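Local coordinates for protein putative creatinine amidohydrolase (Bacteroides fragilis, PDB 3LUB) that binds two zinc ions at one site and probably hydrolyses carbon-nitrogen bonds of linear amides, as a putative creatinine amidohydrolase of the creatininase superfamily, at residues Ser167-Met172 and Glu178-Ala183; Ala144-Val149 and Glu230-Pro235; Gly75-Gly80 and Pro85-Thr90; Val205-His208 and Ala212-Asp215; Ile98-Val103 and Ala133-Asp138. All coordinates share one frame; numbering follows the deposited sequence.

Contact 1 of 5, residues Ser167-Met172 and Glu178-Ala183; sequences SETSVM and ELVNLA. With ZN (zinc ion), chain B.
Thr169, Met172, Leu179, Val180 and Leu182 meet through apolar branches alone; no hydrogen bond joins the helical residues 167-172 to the loop 178-183. With chi1 -55° placing OG1 beside the backbone N, CG2 of Thr169 stands anti to that N and reaches CD1 of Leu182 at 3.7 Å, lying farther, at 4.1 Å, from CG2 of Val180. One turn on, Met172, a selenomethionine, offers its CG to Val180 CG1 at 3.7 Å, while its bent chain carries SE back to a looser contact with CD1 of Leu179. The polar branch of Thr169 serves other partners: OG1 bonds to Gly165 O, one turn back, and to NE2 of the distant His37. The loop thus folds back along helix 166-175, which in this creatininase-family protein supplies a ligand to the two-zinc site from another of its faces. That ligand is Glu168, whose side chain, extended beyond CG, binds one zinc ion through OE2 at 1.9 Å; OE1, 2.7 Å from the zinc, also accepts a hydrogen bond from Ala164 N. His34, Asp43 and water 1, whose O lies 2.1 Å from the zinc, complete its shell. Met2 of a second subunit packs on Leu179.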
# COMPACT_ATOMS: atom_id res chain seq x y z
N SER F 167 4.57 -38.46 9.13
CA SER F 167 4.56 -38.33 7.69
C SER F 167 5.66 -37.40 7.15
O SER F 167 6.36 -37.75 6.17
CB SER F 167 3.19 -37.82 7.23
OG SER F 167 2.80 -36.67 7.97
N GLU F 168 5.77 -36.20 7.72
CA GLU F 168 6.81 -35.27 7.28
C GLU F 168 8.19 -35.85 7.58
O GLU F 168 9.12 -35.68 6.79
CB GLU F 168 6.67 -33.89 7.95
CG GLU F 168 5.94 -32.86 7.11
CD GLU F 168 6.03 -31.44 7.64
OE1 GLU F 168 6.09 -31.25 8.87
OE2 GLU F 168 5.97 -30.49 6.80
N THR F 169 8.34 -36.48 8.75
CA THR F 169 9.64 -37.08 9.10
C THR F 169 9.99 -38.20 8.14
O THR F 169 11.12 -38.27 7.68
CB THR F 169 9.70 -37.59 10.53
OG1 THR F 169 9.34 -36.54 11.43
CG2 THR F 169 11.09 -38.04 10.85
N SER F 170 9.03 -39.06 7.80
CA SER F 170 9.28 -40.19 6.91
C SER F 170 9.70 -39.71 5.55
O SER F 170 10.63 -40.26 4.98
CB SER F 170 8.04 -41.10 6.75
OG SER F 170 7.72 -41.76 7.96
N VAL F 171 9.01 -38.71 5.02
CA VAL F 171 9.29 -38.24 3.67
C VAL F 171 10.66 -37.54 3.64
O VAL F 171 11.39 -37.69 2.69
CB VAL F 171 8.17 -37.33 3.13
CG1 VAL F 171 8.50 -36.83 1.70
CG2 VAL F 171 6.78 -38.07 3.18
N MSE F 172 11.04 -36.85 4.71
CA MSE F 172 12.40 -36.26 4.82
C MSE F 172 13.43 -37.39 4.88
O MSE F 172 14.48 -37.30 4.26
CB MSE F 172 12.55 -35.38 6.05
CG MSE F 172 13.87 -34.61 6.10
SE MSE F 172 14.13 -33.39 4.53
CE MSE F 172 12.76 -32.00 4.85
N GLU F 178 20.31 -37.52 5.48
CA GLU F 178 21.39 -36.79 6.11
C GLU F 178 20.92 -35.53 6.88
O GLU F 178 21.69 -34.96 7.61
CB GLU F 178 22.43 -36.38 5.05
CG GLU F 178 22.12 -35.17 4.16
CD GLU F 178 21.13 -35.46 3.03
OE1 GLU F 178 20.72 -36.64 2.85
OE2 GLU F 178 20.76 -34.49 2.33
N LEU F 179 19.67 -35.09 6.66
CA LEU F 179 19.17 -33.87 7.27
C LEU F 179 18.36 -34.14 8.53
O LEU F 179 17.97 -33.21 9.22
CB LEU F 179 18.34 -33.05 6.27
CG LEU F 179 19.08 -32.42 5.09
CD1 LEU F 179 18.17 -31.51 4.30
CD2 LEU F 179 20.34 -31.63 5.52
N VAL F 180 18.10 -35.41 8.83
CA VAL F 180 17.25 -35.75 9.96
C VAL F 180 17.87 -36.83 10.86
O VAL F 180 18.21 -37.91 10.40
CB VAL F 180 15.79 -36.13 9.51
CG1 VAL F 180 15.80 -36.96 8.26
CG2 VAL F 180 15.04 -36.86 10.62
N ASN F 181 18.02 -36.53 12.14
CA ASN F 181 18.42 -37.52 13.11
C ASN F 181 17.22 -37.79 14.00
O ASN F 181 16.97 -37.04 14.96
CB ASN F 181 19.63 -37.05 13.93
CG ASN F 181 20.95 -37.01 13.10
OD1 ASN F 181 21.20 -37.88 12.25
ND2 ASN F 181 21.79 -36.00 13.36
N LEU F 182 16.48 -38.85 13.68
CA LEU F 182 15.27 -39.21 14.41
C LEU F 182 15.47 -39.28 15.93
O LEU F 182 14.56 -38.92 16.67
CB LEU F 182 14.66 -40.51 13.86
CG LEU F 182 13.25 -40.89 14.32
CD1 LEU F 182 12.23 -39.85 13.88
CD2 LEU F 182 12.89 -42.24 13.77
N ALA F 183 16.66 -39.72 16.39
CA ALA F 183 16.96 -39.80 17.84
C ALA F 183 16.87 -38.47 18.56
O ALA F 183 16.80 -38.42 19.79
CB ALA F 183 18.35 -40.39 18.08
ZN ZN B . 6.22 -28.81 7.65
O HOH W 1 4.39 -28.18 8.41

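Contact 2 of 5, residues Ala144-Val149 and Glu230-Pro235; sequences ANWFEV and ERYVKP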
# COMPACT_ATOMS: atom_id res chain seq x y z
N ALA F 144 -2.01 -26.33 -4.64
CA ALA F 144 -2.20 -27.57 -3.86
C ALA F 144 -1.20 -27.62 -2.74
O ALA F 144 -0.08 -27.15 -2.92
CB ALA F 144 -1.97 -28.79 -4.74
N ASN F 145 -1.58 -28.22 -1.61
CA ASN F 145 -0.62 -28.69 -0.62
C ASN F 145 -0.15 -30.10 -1.07
O ASN F 145 -1.00 -30.92 -1.38
CB ASN F 145 -1.29 -28.77 0.77
CG ASN F 145 -1.55 -27.39 1.40
OD1 ASN F 145 -0.64 -26.58 1.58
ND2 ASN F 145 -2.79 -27.14 1.79
N TRP F 146 1.16 -30.39 -1.11
CA TRP F 146 1.62 -31.73 -1.53
C TRP F 146 1.00 -32.81 -0.64
O TRP F 146 0.65 -33.87 -1.10
CB TRP F 146 3.19 -31.84 -1.58
CG TRP F 146 3.84 -31.87 -0.24
CD1 TRP F 146 4.27 -30.79 0.46
CD2 TRP F 146 4.06 -33.01 0.61
NE1 TRP F 146 4.78 -31.18 1.66
CE2 TRP F 146 4.65 -32.55 1.78
CE3 TRP F 146 3.81 -34.38 0.47
CZ2 TRP F 146 5.00 -33.41 2.84
CZ3 TRP F 146 4.19 -35.23 1.48
CH2 TRP F 146 4.77 -34.74 2.67
N PHE F 147 0.81 -32.50 0.64
CA PHE F 147 0.41 -33.52 1.59
C PHE F 147 -1.11 -33.74 1.62
O PHE F 147 -1.60 -34.49 2.43
CB PHE F 147 0.94 -33.18 2.97
CG PHE F 147 0.57 -31.81 3.42
CD1 PHE F 147 -0.68 -31.56 3.98
CD2 PHE F 147 1.47 -30.76 3.27
CE1 PHE F 147 -1.02 -30.28 4.38
CE2 PHE F 147 1.12 -29.50 3.67
CZ PHE F 147 -0.13 -29.26 4.24
N GLU F 148 -1.83 -33.09 0.71
CA GLU F 148 -3.25 -33.32 0.49
C GLU F 148 -3.55 -34.00 -0.84
O GLU F 148 -4.70 -34.37 -1.10
CB GLU F 148 -4.00 -31.99 0.55
CG GLU F 148 -4.22 -31.55 1.96
CD GLU F 148 -4.74 -30.13 2.07
OE1 GLU F 148 -4.92 -29.44 1.03
OE2 GLU F 148 -4.92 -29.71 3.24
N VAL F 149 -2.54 -34.22 -1.66
CA VAL F 149 -2.75 -34.86 -2.96
C VAL F 149 -3.22 -36.31 -2.73
O VAL F 149 -4.12 -36.80 -3.42
CB VAL F 149 -1.49 -34.72 -3.85
CG1 VAL F 149 -1.56 -35.60 -5.12
CG2 VAL F 149 -1.27 -33.20 -4.20
N GLU F 230 8.87 -43.20 1.27
CA GLU F 230 8.99 -43.62 -0.13
C GLU F 230 7.68 -44.08 -0.70
O GLU F 230 7.35 -43.75 -1.85
CB GLU F 230 10.02 -44.74 -0.25
CG GLU F 230 10.16 -45.30 -1.65
CD GLU F 230 11.24 -46.38 -1.72
OE1 GLU F 230 11.32 -47.23 -0.79
OE2 GLU F 230 12.02 -46.35 -2.70
N ARG F 231 6.94 -44.87 0.08
CA ARG F 231 5.67 -45.42 -0.39
C ARG F 231 4.54 -44.39 -0.53
O ARG F 231 3.75 -44.45 -1.47
CB ARG F 231 5.25 -46.58 0.51
CG ARG F 231 6.27 -47.67 0.43
CD ARG F 231 5.80 -48.94 1.03
NE ARG F 231 6.79 -49.98 0.78
CZ ARG F 231 6.74 -51.21 1.27
NH1 ARG F 231 5.72 -51.61 2.04
NH2 ARG F 231 7.72 -52.06 0.97
N TYR F 232 4.46 -43.49 0.43
CA TYR F 232 3.53 -42.38 0.39
C TYR F 232 3.77 -41.45 -0.78
O TYR F 232 2.81 -40.99 -1.39
CB TYR F 232 3.61 -41.60 1.70
CG TYR F 232 2.62 -40.46 1.90
CD1 TYR F 232 1.25 -40.60 1.60
CD2 TYR F 232 3.05 -39.26 2.45
CE1 TYR F 232 0.37 -39.57 1.82
CE2 TYR F 232 2.16 -38.23 2.68
CZ TYR F 232 0.83 -38.37 2.35
OH TYR F 232 -0.01 -37.32 2.57
N VAL F 233 5.03 -41.13 -1.11
CA VAL F 233 5.26 -40.14 -2.18
C VAL F 233 5.00 -40.70 -3.54
O VAL F 233 4.65 -39.95 -4.45
CB VAL F 233 6.65 -39.40 -2.11
CG1 VAL F 233 6.82 -38.69 -0.74
CG2 VAL F 233 7.83 -40.31 -2.44
N LYS F 234 5.13 -42.02 -3.70
CA LYS F 234 4.87 -42.64 -5.01
C LYS F 234 3.53 -42.21 -5.63
O LYS F 234 3.52 -41.67 -6.74
CB LYS F 234 5.01 -44.18 -4.99
CG LYS F 234 5.30 -44.75 -6.38
CD LYS F 234 5.09 -46.29 -6.43
CE LYS F 234 5.29 -46.82 -7.87
NZ LYS F 234 5.21 -48.31 -7.94
N PRO F 235 2.40 -42.44 -4.93
CA PRO F 235 1.13 -41.96 -5.50
C PRO F 235 0.99 -40.42 -5.66
O PRO F 235 0.32 -39.95 -6.61
CB PRO F 235 0.09 -42.50 -4.50
CG PRO F 235 0.84 -42.68 -3.23
CD PRO F 235 2.19 -43.12 -3.64
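Trp146 and Tyr232 send their side chains across each other at about a right angle, and the touch is between ring atoms CZ3 of Trp146 and CE2 of Tyr232, 3.8 Å apart. Each ring meets the other obliquely, ring carbon against ring carbon. The indole is brought to this spot by a chi1 of 72°, which places CG between the backbone N and the carbonyl carbon and turns the six-membered ring toward helix 226-249. One indole face is filled by CB of the next residue, Phe147, 3.8 Å above its plane. The phenol of Tyr232 extends from the helix with chi1 -175° and brings its OH to the turn that follows strand 140-145. There OH lies 3.2 Å from Phe147 O, but the angle is too poor for a hydrogen bond; its polar partner is Val150 O, just beyond the turn. Phe156 adds an edge-to-face ring contact to Tyr232. Glu148 N bonds to Asn145 O at 3.1 Å, and this helps to round the turn. The contact joins the end of the strand at one edge of this chain's parallel sheet to the long helix 226-249, with Trp146 packed also on Val171 of helix 166-175, which carries the zinc ligand Glu168, and on Leu46, Pro47 and Ile50 of helix 42-62.

Contact 3 of 5, residues Gly75-Gly80 and Pro85-Thr90; sequences GAHNPG and PFCIHT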
# COMPACT_ATOMS: atom_id res chain seq x y z
N GLY F 75 6.61 -18.28 4.72
CA GLY F 75 5.36 -18.83 5.22
C GLY F 75 4.59 -17.89 6.13
O GLY F 75 5.15 -16.92 6.60
N ALA F 76 3.29 -18.15 6.27
CA ALA F 76 2.39 -17.49 7.21
C ALA F 76 2.29 -18.39 8.44
O ALA F 76 1.85 -19.57 8.33
CB ALA F 76 1.01 -17.32 6.59
N HIS F 77 2.60 -17.82 9.60
CA HIS F 77 2.72 -18.58 10.86
C HIS F 77 1.78 -18.15 11.96
O HIS F 77 1.07 -17.14 11.82
CB HIS F 77 4.18 -18.51 11.33
CG HIS F 77 5.07 -19.24 10.40
ND1 HIS F 77 4.97 -20.60 10.22
CD2 HIS F 77 5.98 -18.80 9.50
CE1 HIS F 77 5.83 -20.98 9.29
NE2 HIS F 77 6.45 -19.91 8.83
N ASN F 78 1.74 -18.95 13.02
CA ASN F 78 0.75 -18.78 14.07
C ASN F 78 1.29 -18.04 15.26
O ASN F 78 2.50 -17.92 15.45
CB ASN F 78 0.25 -20.16 14.57
CG ASN F 78 -0.74 -20.80 13.65
OD1 ASN F 78 -0.73 -20.55 12.46
ND2 ASN F 78 -1.57 -21.68 14.19
N PRO F 79 0.37 -17.59 16.13
CA PRO F 79 0.80 -17.05 17.40
C PRO F 79 1.67 -18.04 18.19
O PRO F 79 1.41 -19.24 18.22
CB PRO F 79 -0.53 -16.79 18.13
CG PRO F 79 -1.54 -16.65 17.04
CD PRO F 79 -1.11 -17.60 15.99
N GLY F 80 2.73 -17.51 18.80
CA GLY F 80 3.69 -18.32 19.51
C GLY F 80 4.84 -18.86 18.67
O GLY F 80 5.84 -19.28 19.23
N PRO F 85 13.24 -19.04 17.64
CA PRO F 85 14.37 -18.48 16.91
C PRO F 85 14.40 -18.90 15.45
O PRO F 85 14.28 -20.08 15.13
CB PRO F 85 15.59 -18.99 17.68
CG PRO F 85 15.10 -20.18 18.44
CD PRO F 85 13.68 -19.91 18.75
N PHE F 86 14.56 -17.88 14.59
CA PHE F 86 14.72 -18.00 13.15
C PHE F 86 13.46 -18.36 12.38
O PHE F 86 13.52 -18.58 11.19
CB PHE F 86 15.86 -18.96 12.81
CG PHE F 86 17.08 -18.75 13.64
CD1 PHE F 86 17.70 -17.52 13.67
CD2 PHE F 86 17.58 -19.78 14.43
CE1 PHE F 86 18.80 -17.32 14.46
CE2 PHE F 86 18.68 -19.58 15.20
CZ PHE F 86 19.30 -18.35 15.21
N CYS F 87 12.32 -18.40 13.05
CA CYS F 87 11.04 -18.58 12.38
C CYS F 87 10.64 -17.21 11.81
O CYS F 87 10.74 -16.20 12.53
CB CYS F 87 10.01 -19.10 13.37
SG CYS F 87 8.41 -19.26 12.69
N ILE F 88 10.26 -17.15 10.53
CA ILE F 88 9.95 -15.89 9.88
C ILE F 88 8.48 -15.84 9.46
O ILE F 88 8.09 -16.51 8.49
CB ILE F 88 10.84 -15.62 8.60
CG1 ILE F 88 12.35 -15.65 8.95
CG2 ILE F 88 10.46 -14.30 7.99
CD1 ILE F 88 12.79 -14.74 10.21
N HIS F 89 7.66 -15.03 10.15
CA HIS F 89 6.26 -14.86 9.75
C HIS F 89 6.22 -13.89 8.56
O HIS F 89 6.79 -12.80 8.61
CB HIS F 89 5.35 -14.40 10.91
CG HIS F 89 3.97 -14.04 10.46
ND1 HIS F 89 3.07 -14.96 9.96
CD2 HIS F 89 3.35 -12.83 10.37
CE1 HIS F 89 1.97 -14.35 9.59
NE2 HIS F 89 2.12 -13.05 9.80
N THR F 90 5.52 -14.28 7.52
CA THR F 90 5.30 -13.42 6.40
C THR F 90 3.84 -12.99 6.36
O THR F 90 2.95 -13.83 6.40
CB THR F 90 5.64 -14.18 5.10
OG1 THR F 90 6.83 -14.95 5.33
CG2 THR F 90 5.85 -13.23 3.99
O HOH W 2 8.24 -18.82 7.18
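The imidazole of His77 has Cys87 SG over one face, 4.2 Å from the ring centroid and 17° off its normal, a sulfur-aromatic contact. The ring belongs to the long loop between strand 66-68 and helix 92-108, whose two irregular runs fold back on each other beside the two-zinc site. At its edge, in plane, lie Ile88 O, 3.3 Å from His77 CD2, and water 2. The His89 ring is approached at its edge by His77 N, which donates to ND1 over 2.9 Å with the nitrogen almost in the ring plane and the bond nearly straight at 171°. ND1 of His89 serves as the acceptor here, consistent with any ring proton being on NE2, which bonds to Asp131 of a third subunit. His77 packs on Glu32 and meets the ring of His120, both zinc ligands, while Ala76 O accepts from His120 NE2, a second-shell bond that probably helps to orient that ligand. His89 N is bonded to Ser105 of a second subunit, so the loop is gripped from two neighbouring chains. Water 2 ties the runs further, accepting from Gly75 N and donating to Ile88 O at 2.7 Å, with His77 NE2 as its third partner. Gly75 O takes two bonds from one residue: Thr90 N at 2.8 Å in the carbonyl plane, and Thr90 OG1 at 2.9 Å, tilted 34° from that plane.

Contact 4 of 5, residues Val205-His208 and Ala212-Asp215; sequences VPRH and ATVD
Ala212 CB sits against the aliphatic part of Arg207, 3.4 Å from CG and 3.7 Å from CD. The backbone bond of this contact runs from Ala212 N to His208 O, 2.8 Å long and meeting the carbonyl nearly head-on, although the angle at the hydrogen is only 138°. The bond closes a single helical turn, 209-212: His208 is its N-cap residue and Thr213 the first to leave helical geometry, so the link from Ala212 back to His208 spans the whole short helix. The arginine chain leaves the backbone extended, with chi1 180°, then bends at chi3, -57°, which brings the edge of the guanidinium beside the methyl; Ala212 CB comes to lie in the plane of that group, 4.0 Å from Arg207 NH1.

Farther out, the guanidinium has a long, weak ion pair with Asp162, and the side chain packs on Ser190 and Val218. Tyr253 of a third subunit packs on both Arg207 and Ala212 and bonds through its OH to His208 N, placing this turn at a subunit interface. The turn also contains Asp210, a ligand of calcium in this protein, although no calcium is bound to this chain here; the His208 side chain lies about 4 Å from that of Asp210. Arg207 O is held by ND2 of Asn78. Beside the backbone bond that closes the turn, the methyl CB of Ala212 lies 3.1 Å from His208 O.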
# COMPACT_ATOMS: atom_id res chain seq x y z
N VAL F 205 -9.85 -20.92 14.79
CA VAL F 205 -8.88 -20.04 15.40
C VAL F 205 -7.52 -20.70 15.14
O VAL F 205 -7.45 -21.93 15.04
CB VAL F 205 -9.16 -19.86 16.96
CG1 VAL F 205 -7.99 -19.16 17.73
CG2 VAL F 205 -10.42 -19.08 17.15
N PRO F 206 -6.45 -19.90 14.96
CA PRO F 206 -5.14 -20.54 14.86
C PRO F 206 -4.68 -21.13 16.21
O PRO F 206 -4.91 -20.55 17.28
CB PRO F 206 -4.22 -19.40 14.41
CG PRO F 206 -4.88 -18.15 14.91
CD PRO F 206 -6.36 -18.43 14.84
N ARG F 207 -4.06 -22.29 16.15
CA ARG F 207 -3.36 -22.87 17.28
C ARG F 207 -2.29 -21.89 17.76
O ARG F 207 -1.55 -21.32 16.95
CB ARG F 207 -2.69 -24.18 16.81
CG ARG F 207 -1.89 -24.93 17.88
CD ARG F 207 -1.09 -26.12 17.30
NE ARG F 207 -1.88 -27.14 16.58
CZ ARG F 207 -2.52 -28.17 17.15
NH1 ARG F 207 -2.54 -28.36 18.47
NH2 ARG F 207 -3.18 -29.03 16.37
N HIS F 208 -2.19 -21.69 19.08
CA HIS F 208 -1.09 -20.95 19.66
C HIS F 208 0.03 -21.92 20.03
O HIS F 208 -0.15 -22.79 20.89
CB HIS F 208 -1.57 -20.16 20.87
CG HIS F 208 -2.54 -19.07 20.52
ND1 HIS F 208 -2.60 -17.89 21.21
CD2 HIS F 208 -3.46 -18.98 19.53
CE1 HIS F 208 -3.52 -17.10 20.66
NE2 HIS F 208 -4.06 -17.75 19.64
N ALA F 212 0.21 -24.68 22.96
CA ALA F 212 -0.23 -25.97 22.41
C ALA F 212 0.87 -27.02 22.25
O ALA F 212 0.54 -28.18 22.08
CB ALA F 212 -0.91 -25.79 21.01
N THR F 213 2.15 -26.61 22.24
CA THR F 213 3.27 -27.48 21.89
C THR F 213 4.49 -27.28 22.82
O THR F 213 4.74 -26.15 23.26
CB THR F 213 3.77 -27.19 20.46
OG1 THR F 213 4.61 -26.03 20.48
CG2 THR F 213 2.61 -26.96 19.48
N VAL F 214 5.26 -28.33 23.02
CA VAL F 214 6.41 -28.33 23.91
C VAL F 214 7.71 -28.20 23.11
O VAL F 214 8.60 -27.41 23.45
CB VAL F 214 6.43 -29.63 24.73
CG1 VAL F 214 7.45 -29.55 25.84
CG2 VAL F 214 5.00 -29.94 25.30
N ASP F 215 7.81 -28.98 22.03
CA ASP F 215 9.03 -29.01 21.21
C ASP F 215 8.84 -28.41 19.81
O ASP F 215 9.73 -28.50 18.99
CB ASP F 215 9.56 -30.44 21.12
CG ASP F 215 8.49 -31.44 20.72
OD1 ASP F 215 7.70 -31.11 19.84
OD2 ASP F 215 8.45 -32.54 21.30

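Contact 5 of 5, residues Ile98-Val103 and Ala133-Asp138; sequences ILEDIV and AFEYPD
Val103 lays its CG1 methyl over one face of the Tyr136 ring, a CH-pi contact with the methyl 4.0 Å from the ring centroid. The methyl is displaced toward the rim, and its nearest ring atom is CD2, at 3.8 Å. Chi1 of 169° sends CG1 anti to the backbone N of Val103, while Tyr136, with chi1 -61°, swings its ring back toward helix 92-108; the two side chains run past each other in opposite directions. The phenol end is tied to the same helix through water 4, which lies 2.8 Å from Tyr136 OH and donates to Glu100 O. His107, farther along helix 92-108, adds a second ring contact to Tyr136. The packing joins two parts of the alpha/beta fold, helix 92-108 and the end of helix 126-135 with the residue that follows it; the two helices precede and follow strand 113-118 of the parallel sheet. Val103 also rests on Leu114 of that strand, and Leu99 reaches both the strand and helix 126-135.

Nearer the solvent, the side chains of Glu100 and Glu135 meet at their carboxylates, crossing at about a right angle with the carboxylate planes 89° apart. Their OE2 atoms are 3.9 Å apart, close for like charges, and water 3 bridges them, donating to Glu100 OE2 and to Glu135 OE2 at 2.6 Å each. The repulsion is probably eased further on the Glu100 side, where OE1 forms a salt bridge with Arg91 of a second subunit and OE2 accepts a hydrogen bond from Gln96.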
# COMPACT_ATOMS: atom_id res chain seq x y z
N ILE F 98 4.99 -10.99 -3.63
CA ILE F 98 5.90 -11.98 -4.19
C ILE F 98 5.28 -12.66 -5.42
O ILE F 98 5.89 -12.67 -6.49
CB ILE F 98 6.35 -13.04 -3.14
CG1 ILE F 98 7.30 -12.39 -2.10
CG2 ILE F 98 7.06 -14.21 -3.83
CD1 ILE F 98 7.48 -13.21 -0.81
N LEU F 99 4.07 -13.21 -5.25
CA LEU F 99 3.37 -13.92 -6.34
C LEU F 99 3.06 -13.00 -7.51
O LEU F 99 3.21 -13.39 -8.66
CB LEU F 99 2.07 -14.56 -5.84
CG LEU F 99 1.26 -15.45 -6.81
CD1 LEU F 99 2.13 -16.60 -7.36
CD2 LEU F 99 0.05 -15.99 -6.12
N GLU F 100 2.64 -11.77 -7.23
CA GLU F 100 2.50 -10.75 -8.27
C GLU F 100 3.75 -10.59 -9.09
O GLU F 100 3.69 -10.55 -10.31
CB GLU F 100 2.09 -9.39 -7.66
CG GLU F 100 0.63 -9.42 -7.16
CD GLU F 100 0.17 -8.16 -6.44
OE1 GLU F 100 1.03 -7.35 -6.07
OE2 GLU F 100 -1.07 -8.01 -6.25
N ASP F 101 4.91 -10.51 -8.42
CA ASP F 101 6.16 -10.28 -9.14
C ASP F 101 6.57 -11.51 -9.96
O ASP F 101 7.04 -11.36 -11.07
CB ASP F 101 7.30 -9.82 -8.20
CG ASP F 101 7.10 -8.39 -7.70
OD1 ASP F 101 6.22 -7.67 -8.19
OD2 ASP F 101 7.83 -7.98 -6.79
N ILE F 102 6.33 -12.71 -9.44
CA ILE F 102 6.64 -13.95 -10.14
C ILE F 102 5.77 -14.09 -11.39
O ILE F 102 6.28 -14.38 -12.47
CB ILE F 102 6.46 -15.21 -9.20
CG1 ILE F 102 7.49 -15.14 -8.07
CG2 ILE F 102 6.55 -16.55 -10.03
CD1 ILE F 102 7.33 -16.18 -6.98
N VAL F 103 4.47 -13.87 -11.24
CA VAL F 103 3.51 -13.99 -12.34
C VAL F 103 3.72 -12.93 -13.43
O VAL F 103 3.70 -13.25 -14.62
CB VAL F 103 2.06 -13.91 -11.81
CG1 VAL F 103 1.06 -13.76 -12.97
CG2 VAL F 103 1.74 -15.14 -10.96
N ALA F 133 -6.47 -13.51 -11.23
CA ALA F 133 -7.33 -14.00 -12.33
C ALA F 133 -7.94 -12.86 -13.14
O ALA F 133 -8.18 -13.00 -14.31
CB ALA F 133 -8.45 -14.91 -11.78
N PHE F 134 -8.17 -11.73 -12.50
CA PHE F 134 -8.70 -10.55 -13.15
C PHE F 134 -7.61 -9.71 -13.82
O PHE F 134 -7.85 -9.10 -14.85
CB PHE F 134 -9.47 -9.71 -12.12
CG PHE F 134 -10.71 -10.40 -11.59
CD1 PHE F 134 -11.72 -10.78 -12.44
CD2 PHE F 134 -10.87 -10.64 -10.24
CE1 PHE F 134 -12.86 -11.42 -11.97
CE2 PHE F 134 -11.99 -11.27 -9.76
CZ PHE F 134 -12.99 -11.66 -10.62
N GLU F 135 -6.43 -9.66 -13.21
CA GLU F 135 -5.30 -8.91 -13.77
C GLU F 135 -4.69 -9.63 -14.96
O GLU F 135 -4.24 -8.98 -15.89
CB GLU F 135 -4.15 -8.75 -12.77
CG GLU F 135 -4.33 -7.84 -11.58
CD GLU F 135 -2.97 -7.63 -10.87
OE1 GLU F 135 -2.10 -6.91 -11.43
OE2 GLU F 135 -2.76 -8.22 -9.78
N TYR F 136 -4.61 -10.96 -14.90
CA TYR F 136 -4.01 -11.78 -15.95
C TYR F 136 -5.00 -12.88 -16.32
O TYR F 136 -4.81 -14.06 -15.92
CB TYR F 136 -2.70 -12.43 -15.45
CG TYR F 136 -1.61 -11.46 -15.03
CD1 TYR F 136 -0.69 -10.96 -15.96
CD2 TYR F 136 -1.50 -11.04 -13.73
CE1 TYR F 136 0.29 -10.05 -15.57
CE2 TYR F 136 -0.54 -10.13 -13.33
CZ TYR F 136 0.36 -9.66 -14.24
OH TYR F 136 1.31 -8.80 -13.80
N PRO F 137 -6.08 -12.52 -17.06
CA PRO F 137 -7.14 -13.49 -17.40
C PRO F 137 -6.71 -14.67 -18.33
O PRO F 137 -7.39 -15.68 -18.38
CB PRO F 137 -8.23 -12.63 -18.03
CG PRO F 137 -7.60 -11.38 -18.41
CD PRO F 137 -6.37 -11.18 -17.58
N ASP F 138 -5.56 -14.57 -18.97
CA ASP F 138 -5.00 -15.64 -19.80
C ASP F 138 -3.97 -16.55 -19.08
O ASP F 138 -3.39 -17.44 -19.70
CB ASP F 138 -4.38 -15.03 -21.09
CG ASP F 138 -3.30 -13.95 -20.82
OD1 ASP F 138 -3.09 -13.48 -19.66
OD2 ASP F 138 -2.67 -13.52 -21.82
O HOH W 3 -3.11 -9.12 -7.35
O HOH W 4 1.75 -8.67 -11.07

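Overall arrangement
Contacts 1, 2 and 3 are buried, whereas contacts 4 and 5 are only partly so. Contacts 1 and 2 adjoin through Val171 of helix 166-175, which packs on Trp146, Tyr232 and Val233, and apolar groups do the work across both. Contact 3 is equally buried but polar, with backbone, histidine and water bonds beside the zinc ions. It adjoins contact 4, and both meet the third subunit. Contact 5, about 35 Å from contact 1 between centres and across the chain's middle, combines an apolar ring contact with water-bridged carboxylates away from the annotated sites.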